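PDB 1SS4: glyoxalase family protein from Bacillus cereus, which is of unknown function but belongs to the vicinal oxygen chelate (glyoxalase) superfamily, whose members are mostly metal-dependent enzymes, with methylmalonyl-CoA epimerase activity tentatively assigned. Local coordinates for residues I83-G95 with L133-G145. Numbering follows the deposited sequence.
Sequences IADHRTAPVNALG and LCYIRGVEGILIG. With NA (sodium ion), chain D; FMT (formic acid), chain F.
Arg87 and Arg137, one sent from each segment to the other, tie the linker between the two four-stranded sheets of a glyoxalase (vicinal oxygen chelate) fold to the hairpin of strands 131-137 and 143-149. Arg87 points its guanidinium at Glu140 in the hairpin turn: Arg87 NH1 donates to Glu140 OE1 at 2.9 Å, with the acceptor in the guanidinium plane. The two planes lie 73° apart, and NH1 meets OE1 from above the carboxylate plane. A bend at chi3 (-55°) brings the Arg87 head round to Asp85 as well, which it grips side-on, NE to OD1 and NH2 to OD2. Asp85 OD1 also closes an Asx turn by accepting the backbone N of Arg87 from the opposite face of the carboxylate. Glu20 shares this cluster, its carboxylate paired with Arg87, which thus sits among three carboxylates, and its backbone N giving Glu140 OE1 a second donor. Nearer the backbone, Arg87 CG rests 4.0 Å from Ile142 CG1.

Arg137, bent at chi2 (-101°), works from the strand side. Arg137 NH1 donates to Gly141 O at 2.9 Å, in the guanidinium plane, bracing the hairpin turn, while Arg137 NH2 crosses at 2.8 Å to the carbonyl O of Ala89, the last residue of the type I turn His86-Ala89. NE and NH2 both bind a formate, probably from the crystallisation liquor, so the head is held from both the NH1 side and the NE/NH2 side. One water bridges Arg87 O and Leu143 N. Farther along the linker, Val91 divides its branches between two apolar partners: Val91 CG2 lies 4.2 Å from Leu143 CD2, and Val91 CG1 meets the edge of the Tyr135 ring, 4.2 Å from CE1.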
ATOM      1  N   ILE A  83     -11.436 -12.622  -9.037  1.00 20.52           N
ATOM      2  CA  ILE A  83     -10.971 -13.860  -9.638  1.00 21.25           C
ATOM      3  C   ILE A  83      -9.577 -14.285  -9.163  1.00 20.48           C
ATOM      4  O   ILE A  83      -9.001 -15.223  -9.694  1.00 20.71           O
ATOM      5  CB  ILE A  83     -10.926 -13.672 -11.148  1.00 22.51           C
ATOM      6  CG1 ILE A  83      -9.956 -12.534 -11.470  1.00 24.99           C
ATOM      7  CG2 ILE A  83     -12.313 -13.329 -11.640  1.00 20.72           C
ATOM      8  CD1 ILE A  83      -9.704 -12.308 -12.957  1.00 22.44           C
ATOM      9  N   ALA A  84      -9.016 -13.577  -8.189  1.00 19.86           N
ATOM     10  CA  ALA A  84      -7.708 -13.938  -7.646  1.00 19.40           C
ATOM     11  C   ALA A  84      -7.687 -13.445  -6.214  1.00 20.20           C
ATOM     12  O   ALA A  84      -8.531 -12.639  -5.841  1.00 21.44           O
ATOM     13  CB  ALA A  84      -6.570 -13.283  -8.448  1.00 20.41           C
ATOM     14  N   ASP A  85      -6.745 -13.929  -5.416  1.00 17.72           N
ATOM     15  CA  ASP A  85      -6.686 -13.503  -4.007  1.00 18.97           C
ATOM     16  C   ASP A  85      -5.238 -13.543  -3.532  1.00 19.41           C
ATOM     17  O   ASP A  85      -4.603 -14.570  -3.657  1.00 21.58           O
ATOM     18  CB  ASP A  85      -7.545 -14.463  -3.171  1.00 20.65           C
ATOM     19  CG  ASP A  85      -7.541 -14.144  -1.669  1.00 23.15           C
ATOM     20  OD1 ASP A  85      -7.162 -13.026  -1.281  1.00 20.28           O
ATOM     21  OD2 ASP A  85      -7.932 -15.031  -0.868  1.00 26.46           O
ATOM     22  N   HIS A  86      -4.681 -12.430  -3.066  1.00 15.45           N
ATOM     23  CA  HIS A  86      -3.337 -12.471  -2.502  1.00 17.71           C
ATOM     24  C   HIS A  86      -3.409 -11.908  -1.075  1.00 19.73           C
ATOM     25  O   HIS A  86      -2.420 -11.483  -0.499  1.00 20.58           O
ATOM     26  CB  HIS A  86      -2.293 -11.704  -3.345  1.00 20.14           C
ATOM     27  CG  HIS A  86      -2.741 -10.352  -3.803  1.00 20.00           C
ATOM     28  ND1 HIS A  86      -3.516 -10.169  -4.924  1.00 20.08           N
ATOM     29  CD2 HIS A  86      -2.517  -9.116  -3.292  1.00 20.59           C
ATOM     30  CE1 HIS A  86      -3.750  -8.878  -5.089  1.00 20.21           C
ATOM     31  NE2 HIS A  86      -3.152  -8.216  -4.113  1.00 18.29           N
ATOM     32  N   ARG A  87      -4.604 -11.911  -0.500  1.00 20.33           N
ATOM     33  CA  ARG A  87      -4.764 -11.412   0.865  1.00 18.29           C
ATOM     34  C   ARG A  87      -3.880 -12.163   1.852  1.00 20.45           C
ATOM     35  O   ARG A  87      -3.343 -11.559   2.770  1.00 19.47           O
ATOM     36  CB  ARG A  87      -6.215 -11.533   1.315  1.00 20.26           C
ATOM     37  CG  ARG A  87      -7.154 -10.520   0.692  1.00 19.26           C
ATOM     38  CD  ARG A  87      -8.606 -10.865   1.077  1.00 24.61           C
ATOM     39  NE  ARG A  87      -8.961 -12.243   0.719  1.00 23.74           N
ATOM     40  CZ  ARG A  87     -10.100 -12.845   1.072  1.00 24.27           C
ATOM     41  NH1 ARG A  87     -11.015 -12.195   1.800  1.00 20.35           N
ATOM     42  NH2 ARG A  87     -10.329 -14.099   0.702  1.00 20.37           N
ATOM     43  N   THR A  88      -3.729 -13.472   1.662  1.00 19.16           N
ATOM     44  CA  THR A  88      -2.897 -14.250   2.571  1.00 20.80           C
ATOM     45  C   THR A  88      -1.579 -14.701   1.934  1.00 21.53           C
ATOM     46  O   THR A  88      -1.057 -15.761   2.256  1.00 21.47           O
ATOM     47  CB  THR A  88      -3.690 -15.474   3.139  1.00 24.59           C
ATOM     48  OG1 THR A  88      -4.420 -16.117   2.090  1.00 27.33           O
ATOM     49  CG2 THR A  88      -4.694 -15.011   4.215  1.00 27.21           C
ATOM     50  N   ALA A  89      -1.043 -13.890   1.028  1.00 18.83           N
ATOM     51  CA  ALA A  89       0.214 -14.225   0.366  1.00 20.28           C
ATOM     52  C   ALA A  89       1.314 -14.350   1.411  1.00 21.79           C
ATOM     53  O   ALA A  89       1.250 -13.711   2.474  1.00 20.82           O
ATOM     54  CB  ALA A  89       0.588 -13.122  -0.647  1.00 19.89           C
ATOM     55  N   PRO A  90       2.316 -15.192   1.149  1.00 20.63           N
ATOM     56  CA  PRO A  90       3.382 -15.298   2.152  1.00 21.16           C
ATOM     57  C   PRO A  90       4.162 -13.986   2.260  1.00 22.20           C
ATOM     58  O   PRO A  90       4.125 -13.144   1.348  1.00 20.56           O
ATOM     59  CB  PRO A  90       4.246 -16.454   1.644  1.00 23.28           C
ATOM     60  CG  PRO A  90       3.875 -16.617   0.208  1.00 26.49           C
ATOM     61  CD  PRO A  90       2.423 -16.237   0.118  1.00 22.59           C
ATOM     62  N   VAL A  91       4.849 -13.798   3.383  1.00 19.68           N
ATOM     63  CA  VAL A  91       5.627 -12.582   3.560  1.00 20.82           C
ATOM     64  C   VAL A  91       6.686 -12.519   2.454  1.00 21.36           C
ATOM     65  O   VAL A  91       6.915 -11.455   1.870  1.00 20.42           O
ATOM     66  CB  VAL A  91       6.322 -12.559   4.939  1.00 22.17           C
ATOM     67  CG1 VAL A  91       7.243 -11.359   5.037  1.00 20.82           C
ATOM     68  CG2 VAL A  91       5.270 -12.533   6.056  1.00 21.02           C
ATOM     69  N   ASN A  92       7.325 -13.652   2.162  1.00 20.26           N
ATOM     70  CA  ASN A  92       8.354 -13.667   1.122  1.00 19.71           C
ATOM     71  C   ASN A  92       7.751 -13.928  -0.266  1.00 18.98           C
ATOM     72  O   ASN A  92       7.922 -14.999  -0.867  1.00 19.68           O
ATOM     73  CB  ASN A  92       9.474 -14.691   1.469  1.00 19.33           C
ATOM     74  CG  ASN A  92       8.945 -16.121   1.694  1.00 21.84           C
ATOM     75  OD1 ASN A  92       7.863 -16.325   2.266  1.00 23.29           O
ATOM     76  ND2 ASN A  92       9.723 -17.112   1.264  1.00 20.43           N
ATOM     77  N   ALA A  93       7.002 -12.932  -0.743  1.00 19.41           N
ATOM     78  CA  ALA A  93       6.362 -12.976  -2.056  1.00 19.39           C
ATOM     79  C   ALA A  93       6.542 -11.616  -2.692  1.00 17.96           C
ATOM     80  O   ALA A  93       6.620 -10.603  -2.002  1.00 20.39           O
ATOM     81  CB  ALA A  93       4.855 -13.285  -1.930  1.00 21.05           C
ATOM     82  N   LEU A  94       6.598 -11.594  -4.007  1.00 17.89           N
ATOM     83  CA  LEU A  94       6.760 -10.349  -4.743  1.00 18.09           C
ATOM     84  C   LEU A  94       5.442  -9.577  -4.821  1.00 18.21           C
ATOM     85  O   LEU A  94       4.380 -10.172  -5.003  1.00 18.28           O
ATOM     86  CB  LEU A  94       7.298 -10.648  -6.148  1.00 19.86           C
ATOM     87  CG  LEU A  94       8.707 -11.266  -6.164  1.00 19.90           C
ATOM     88  CD1 LEU A  94       8.882 -12.147  -7.400  1.00 24.01           C
ATOM     89  CD2 LEU A  94       9.767 -10.158  -6.101  1.00 18.08           C
ATOM     90  N   GLY A  95       5.527  -8.255  -4.682  1.00 18.15           N
ATOM     91  CA  GLY A  95       4.344  -7.407  -4.743  1.00 18.17           C
ATOM     92  C   GLY A  95       4.071  -6.679  -3.425  1.00 19.05           C
ATOM     93  O   GLY A  95       4.861  -6.758  -2.481  1.00 16.28           O
ATOM     94  N   LEU A 133       8.048  -3.888  17.491  1.00 38.43           N
ATOM     95  CA  LEU A 133       7.138  -4.077  16.369  1.00 36.80           C
ATOM     96  C   LEU A 133       6.770  -5.528  16.100  1.00 34.79           C
ATOM     97  O   LEU A 133       7.415  -6.451  16.595  1.00 34.66           O
ATOM     98  CB  LEU A 133       7.747  -3.479  15.098  1.00 33.67           C
ATOM     99  CG  LEU A 133       8.882  -4.284  14.468  1.00 34.83           C
ATOM    100  CD1 LEU A 133       9.140  -3.771  13.058  1.00 32.33           C
ATOM    101  CD2 LEU A 133      10.141  -4.192  15.332  1.00 36.07           C
ATOM    102  N   CYS A 134       5.723  -5.709  15.298  1.00 31.78           N
ATOM    103  CA  CYS A 134       5.248  -7.028  14.934  1.00 31.26           C
ATOM    104  C   CYS A 134       4.445  -6.964  13.639  1.00 29.63           C
ATOM    105  O   CYS A 134       4.128  -5.878  13.138  1.00 27.16           O
ATOM    106  CB  CYS A 134       4.349  -7.595  16.032  1.00 32.24           C
ATOM    107  SG  CYS A 134       2.800  -6.687  16.236  1.00 34.78           S
ATOM    108  N   TYR A 135       4.138  -8.141  13.113  1.00 26.76           N
ATOM    109  CA  TYR A 135       3.317  -8.289  11.915  1.00 27.33           C
ATOM    110  C   TYR A 135       2.075  -9.002  12.406  1.00 29.54           C
ATOM    111  O   TYR A 135       2.155  -9.930  13.209  1.00 30.20           O
ATOM    112  CB  TYR A 135       3.988  -9.167  10.859  1.00 24.57           C
ATOM    113  CG  TYR A 135       4.929  -8.458   9.911  1.00 24.81           C
ATOM    114  CD1 TYR A 135       5.413  -9.115   8.773  1.00 25.26           C
ATOM    115  CD2 TYR A 135       5.353  -7.157  10.151  1.00 24.98           C
ATOM    116  CE1 TYR A 135       6.292  -8.487   7.904  1.00 25.23           C
ATOM    117  CE2 TYR A 135       6.236  -6.525   9.297  1.00 24.47           C
ATOM    118  CZ  TYR A 135       6.702  -7.199   8.173  1.00 24.86           C
ATOM    119  OH  TYR A 135       7.603  -6.579   7.349  1.00 27.47           O
ATOM    120  N   ILE A 136       0.930  -8.575  11.911  1.00 30.27           N
ATOM    121  CA  ILE A 136      -0.339  -9.154  12.296  1.00 32.66           C
ATOM    122  C   ILE A 136      -1.142  -9.431  11.052  1.00 32.46           C
ATOM    123  O   ILE A 136      -1.089  -8.648  10.104  1.00 31.44           O
ATOM    124  CB  ILE A 136      -1.155  -8.148  13.143  1.00 36.16           C
ATOM    125  CG1 ILE A 136      -0.437  -7.885  14.461  1.00 38.02           C
ATOM    126  CG2 ILE A 136      -2.576  -8.658  13.358  1.00 37.68           C
ATOM    127  CD1 ILE A 136      -0.422  -9.077  15.371  1.00 42.64           C
ATOM    128  N   ARG A 137      -1.864 -10.553  11.057  1.00 31.48           N
ATOM    129  CA  ARG A 137      -2.771 -10.904   9.977  1.00 30.15           C
ATOM    130  C   ARG A 137      -4.100 -10.376  10.525  1.00 30.51           C
ATOM    131  O   ARG A 137      -4.643 -10.911  11.511  1.00 28.72           O
ATOM    132  CB  ARG A 137      -2.849 -12.423   9.787  1.00 30.99           C
ATOM    133  CG  ARG A 137      -1.595 -13.055   9.203  1.00 33.84           C
ATOM    134  CD  ARG A 137      -1.772 -13.342   7.734  1.00 36.28           C
ATOM    135  NE  ARG A 137      -0.529 -13.726   7.065  1.00 32.91           N
ATOM    136  CZ  ARG A 137      -0.235 -13.369   5.820  1.00 31.84           C
ATOM    137  NH1 ARG A 137      -1.102 -12.627   5.150  1.00 27.84           N
ATOM    138  NH2 ARG A 137       0.909 -13.753   5.247  1.00 24.59           N
ATOM    139  N   GLY A 138      -4.610  -9.310   9.914  1.00 26.42           N
ATOM    140  CA  GLY A 138      -5.846  -8.725  10.389  1.00 25.53           C
ATOM    141  C   GLY A 138      -7.082  -9.206   9.668  1.00 26.27           C
ATOM    142  O   GLY A 138      -7.215 -10.394   9.367  1.00 27.59           O
ATOM    143  N   VAL A 139      -7.995  -8.278   9.388  1.00 26.23           N
ATOM    144  CA  VAL A 139      -9.225  -8.619   8.692  1.00 25.02           C
ATOM    145  C   VAL A 139      -8.932  -9.419   7.417  1.00 23.97           C
ATOM    146  O   VAL A 139      -8.084  -9.042   6.605  1.00 23.80           O
ATOM    147  CB  VAL A 139     -10.062  -7.355   8.365  1.00 25.62           C
ATOM    148  CG1 VAL A 139      -9.292  -6.433   7.428  1.00 25.52           C
ATOM    149  CG2 VAL A 139     -11.413  -7.769   7.770  1.00 25.89           C
ATOM    150  N   GLU A 140      -9.609 -10.559   7.289  1.00 24.04           N
ATOM    151  CA  GLU A 140      -9.441 -11.431   6.140  1.00 25.02           C
ATOM    152  C   GLU A 140      -7.985 -11.826   5.868  1.00 26.02           C
ATOM    153  O   GLU A 140      -7.583 -12.010   4.710  1.00 28.37           O
ATOM    154  CB  GLU A 140     -10.060 -10.752   4.925  1.00 24.58           C
ATOM    155  CG  GLU A 140     -11.586 -10.664   5.011  1.00 26.92           C
ATOM    156  CD  GLU A 140     -12.211  -9.723   3.991  1.00 27.60           C
ATOM    157  OE1 GLU A 140     -11.640  -9.557   2.898  1.00 24.60           O
ATOM    158  OE2 GLU A 140     -13.292  -9.157   4.280  1.00 26.41           O
ATOM    159  N   GLY A 141      -7.208 -11.965   6.938  1.00 24.00           N
ATOM    160  CA  GLY A 141      -5.806 -12.350   6.832  1.00 27.17           C
ATOM    161  C   GLY A 141      -4.837 -11.320   6.263  1.00 27.52           C
ATOM    162  O   GLY A 141      -3.650 -11.615   6.090  1.00 27.88           O
ATOM    163  N   ILE A 142      -5.324 -10.112   5.986  1.00 27.55           N
ATOM    164  CA  ILE A 142      -4.485  -9.062   5.412  1.00 25.53           C
ATOM    165  C   ILE A 142      -3.319  -8.667   6.325  1.00 25.09           C
ATOM    166  O   ILE A 142      -3.498  -8.357   7.504  1.00 20.66           O
ATOM    167  CB  ILE A 142      -5.364  -7.840   5.045  1.00 25.05           C
ATOM    168  CG1 ILE A 142      -6.315  -8.257   3.911  1.00 28.23           C
ATOM    169  CG2 ILE A 142      -4.496  -6.636   4.605  1.00 22.88           C
ATOM    170  CD1 ILE A 142      -7.452  -7.295   3.645  1.00 27.55           C
ATOM    171  N   LEU A 143      -2.120  -8.676   5.759  1.00 24.06           N
ATOM    172  CA  LEU A 143      -0.907  -8.354   6.501  1.00 24.33           C
ATOM    173  C   LEU A 143      -0.742  -6.869   6.830  1.00 24.19           C
ATOM    174  O   LEU A 143      -0.762  -6.009   5.940  1.00 22.78           O
ATOM    175  CB  LEU A 143       0.318  -8.837   5.724  1.00 22.26           C
ATOM    176  CG  LEU A 143       1.651  -8.831   6.479  1.00 24.23           C
ATOM    177  CD1 LEU A 143       1.589  -9.870   7.593  1.00 22.37           C
ATOM    178  CD2 LEU A 143       2.798  -9.162   5.500  1.00 19.89           C
ATOM    179  N   ILE A 144      -0.562  -6.594   8.124  1.00 22.18           N
ATOM    180  CA  ILE A 144      -0.359  -5.246   8.648  1.00 25.29           C
ATOM    181  C   ILE A 144       0.858  -5.272   9.562  1.00 23.89           C
ATOM    182  O   ILE A 144       1.159  -6.284  10.166  1.00 25.32           O
ATOM    183  CB  ILE A 144      -1.549  -4.802   9.509  1.00 28.26           C
ATOM    184  CG1 ILE A 144      -2.843  -4.895   8.706  1.00 32.38           C
ATOM    185  CG2 ILE A 144      -1.330  -3.411   9.994  1.00 33.94           C
ATOM    186  CD1 ILE A 144      -2.882  -3.962   7.525  1.00 31.75           C
ATOM    187  N   GLY A 145       1.551  -4.148   9.647  1.00 24.02           N
ATOM    188  CA  GLY A 145       2.694  -4.029  10.517  1.00 22.98           C
ATOM    189  C   GLY A 145       2.307  -3.023  11.601  1.00 24.65           C
ATOM    190  O   GLY A 145       1.578  -2.064  11.350  1.00 22.81           O
TER
HETATM  191 NA    NA D 301      -3.283 -16.523  -4.183  0.50 11.96          NA
HETATM  192  C   FMT F 403       1.991 -16.084   7.874  0.95 41.61           C
HETATM  193  O1  FMT F 403       0.871 -15.732   8.373  0.95 40.03           O
HETATM  194  O2  FMT F 403       2.685 -15.084   7.494  0.95 41.11           O
HETATM  195  O   HOH W   1      -2.045  -9.146   2.908  1.00 21.40           O
HETATM  196  O   HOH W   2       0.006 -11.587   3.189  1.00 31.52           O
HETATM  197  O   HOH W   3      -2.070 -14.329  -5.560  1.00 49.04           O
HETATM  198  O   HOH W   4      -5.195 -17.799  -2.896  1.00 23.39           O